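Local coordinates for redox-sensing transcriptional repressor rex (Thermoanaerobacter ethanolicus, PDB 3WG9), which probably represses transcription in response to the cellular NADH/NAD(+) balance, as a homodimer that joins winged-helix DNA-binding and Rossmann-fold domains, at residues N86-G91 / D164-A169. Residues are numbered along the deposited sequence; the frame is centred on the assembly and turned at random.
Sequences NTIIIG and DRLVRA
Neither segment brings a flat group to the meeting of Ile88, Ile90 and Leu166; the contact of strand with helix is purely aliphatic, made by the branch ends of the three side chains. CD2 of Leu166 stands over the two isoleucine tips, 4.4 Å from Ile88 CD1 and 4.3 Å from Ile90 CD1. The other branch also reaches Ile90, with Leu166 CD1 4.3 Å from Ile90 CG1. Ile88 is stretched out from the strand (chi2 -177°), whereas Ile90 folds its tip back toward Ile88 (chi2 -54°), bringing Ile88 CD1 and Ile90 CD1 within 4.0 Å of each other.

Beta-branched isoleucine suits an extended strand, and leucine, forked one carbon further out, suits a helix whose Leu166 CA lies 9.9 Å from Ile90 CA. The direct contact is small, 89 Å² in all, and all three residues are buried.

On this face of the parallel Rossmann sheet, Ile142 of helix 138-144 touches both Ile88 and Leu166, while Leu152 of the adjacent strand 149-152 touches Ile90 and Leu166. Ile90 packs against Ile154, which has been seen to bind NAD(H) in this protein, although none is bound to this chain, and leads into Gly91 of the predicted dinucleotide-binding glycine motif. Beside the core, salt bridges from Arg165 to Glu136 and Glu139 link helix 159-168 to the region of helix 138-144.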
loop_
_atom_site.group_PDB
_atom_site.type_symbol
_atom_site.label_atom_id
_atom_site.label_comp_id
_atom_site.label_asym_id
_atom_site.label_seq_id
_atom_site.Cartn_x
_atom_site.Cartn_y
_atom_site.Cartn_z
ATOM N N ASN B 86 -7.543 -19.304 1.299
ATOM C CA ASN B 86 -8.831 -18.981 1.932
ATOM C C ASN B 86 -8.626 -17.799 2.888
ATOM O O ASN B 86 -7.741 -17.858 3.730
ATOM C CB ASN B 86 -9.297 -20.192 2.707
ATOM C CG ASN B 86 -9.640 -21.382 1.777
ATOM O OD1 ASN B 86 -9.892 -21.180 0.583
ATOM N ND2 ASN B 86 -9.568 -22.600 2.315
ATOM N N THR B 87 -9.444 -16.766 2.723
ATOM C CA THR B 87 -9.382 -15.546 3.490
ATOM C C THR B 87 -10.668 -15.306 4.256
ATOM O O THR B 87 -11.758 -15.753 3.862
ATOM C CB THR B 87 -9.099 -14.341 2.556
ATOM O OG1 THR B 87 -10.242 -14.103 1.714
ATOM C CG2 THR B 87 -7.835 -14.647 1.703
ATOM N N ILE B 88 -10.557 -14.553 5.328
ATOM C CA ILE B 88 -11.690 -13.947 5.963
ATOM C C ILE B 88 -11.345 -12.504 6.181
ATOM O O ILE B 88 -10.177 -12.149 6.264
ATOM C CB ILE B 88 -12.013 -14.585 7.333
ATOM C CG1 ILE B 88 -10.825 -14.512 8.309
ATOM C CG2 ILE B 88 -12.415 -16.049 7.149
ATOM C CD1 ILE B 88 -11.081 -15.204 9.675
ATOM N N ILE B 89 -12.369 -11.671 6.294
ATOM C CA ILE B 89 -12.162 -10.260 6.651
ATOM C C ILE B 89 -12.821 -10.045 7.970
ATOM O O ILE B 89 -13.994 -10.470 8.161
ATOM C CB ILE B 89 -12.864 -9.393 5.559
ATOM C CG1 ILE B 89 -12.039 -9.519 4.282
ATOM C CG2 ILE B 89 -12.954 -7.910 5.958
ATOM C CD1 ILE B 89 -12.627 -8.768 3.061
ATOM N N ILE B 90 -12.117 -9.354 8.867
ATOM C CA ILE B 90 -12.661 -8.944 10.139
ATOM C C ILE B 90 -12.963 -7.425 10.035
ATOM O O ILE B 90 -12.053 -6.595 9.769
ATOM C CB ILE B 90 -11.701 -9.142 11.313
ATOM C CG1 ILE B 90 -11.002 -10.521 11.311
ATOM C CG2 ILE B 90 -12.459 -8.839 12.660
ATOM C CD1 ILE B 90 -11.998 -11.660 11.231
ATOM N N GLY B 91 -14.239 -7.089 10.180
ATOM C CA GLY B 91 -14.704 -5.666 10.045
ATOM C C GLY B 91 -15.617 -5.556 8.829
ATOM O O GLY B 91 -15.171 -5.804 7.703
ATOM N N ASP B 164 -4.826 -11.706 18.330
ATOM C CA ASP B 164 -4.474 -12.853 19.213
ATOM C C ASP B 164 -5.430 -14.027 19.043
ATOM O O ASP B 164 -4.996 -15.171 19.092
ATOM C CB ASP B 164 -4.494 -12.440 20.696
ATOM C CG ASP B 164 -3.351 -11.492 21.069
ATOM O OD1 ASP B 164 -2.364 -11.386 20.306
ATOM O OD2 ASP B 164 -3.430 -10.867 22.151
ATOM N N ARG B 165 -6.719 -13.739 18.872
ATOM C CA ARG B 165 -7.726 -14.761 18.671
ATOM C C ARG B 165 -7.448 -15.487 17.368
ATOM O O ARG B 165 -7.612 -16.720 17.296
ATOM C CB ARG B 165 -9.141 -14.156 18.541
ATOM C CG ARG B 165 -9.623 -13.423 19.792
ATOM C CD ARG B 165 -11.014 -12.989 19.476
ATOM N NE ARG B 165 -11.925 -14.121 19.546
ATOM C CZ ARG B 165 -13.211 -13.945 19.723
ATOM N NH1 ARG B 165 -13.653 -12.684 19.789
ATOM N NH2 ARG B 165 -14.021 -14.988 19.859
ATOM N N LEU B 166 -7.152 -14.726 16.300
ATOM C CA LEU B 166 -6.908 -15.437 14.996
ATOM C C LEU B 166 -5.705 -16.336 15.093
ATOM O O LEU B 166 -5.679 -17.454 14.568
ATOM C CB LEU B 166 -6.674 -14.467 13.810
ATOM C CG LEU B 166 -7.720 -13.384 13.609
ATOM C CD1 LEU B 166 -7.358 -12.511 12.396
ATOM C CD2 LEU B 166 -9.105 -13.914 13.447
ATOM N N VAL B 167 -4.660 -15.838 15.741
ATOM C CA VAL B 167 -3.450 -16.636 15.972
ATOM C C VAL B 167 -3.718 -17.925 16.781
ATOM O O VAL B 167 -3.320 -19.030 16.374
ATOM C CB VAL B 167 -2.365 -15.749 16.667
ATOM C CG1 VAL B 167 -1.233 -16.578 17.228
ATOM C CG2 VAL B 167 -1.825 -14.661 15.662
ATOM N N ARG B 168 -4.436 -17.832 17.888
ATOM C CA ARG B 168 -4.627 -19.070 18.665
ATOM C C ARG B 168 -5.554 -20.042 17.922
ATOM O O ARG B 168 -5.489 -21.247 18.169
ATOM C CB ARG B 168 -5.168 -18.780 20.060
ATOM C CG ARG B 168 -6.592 -18.343 20.094
ATOM C CD ARG B 168 -7.012 -18.043 21.542
ATOM N NE ARG B 168 -8.384 -17.568 21.539
ATOM C CZ ARG B 168 -8.908 -16.818 22.509
ATOM N NH1 ARG B 168 -8.179 -16.504 23.568
ATOM N NH2 ARG B 168 -10.174 -16.449 22.463
ATOM N N ALA B 169 -6.362 -19.542 16.961
ATOM C CA ALA B 169 -7.179 -20.455 16.176
ATOM C C ALA B 169 -6.420 -21.100 15.032
ATOM O O ALA B 169 -6.993 -21.927 14.308
ATOM C CB ALA B 169 -8.469 -19.795 15.670
#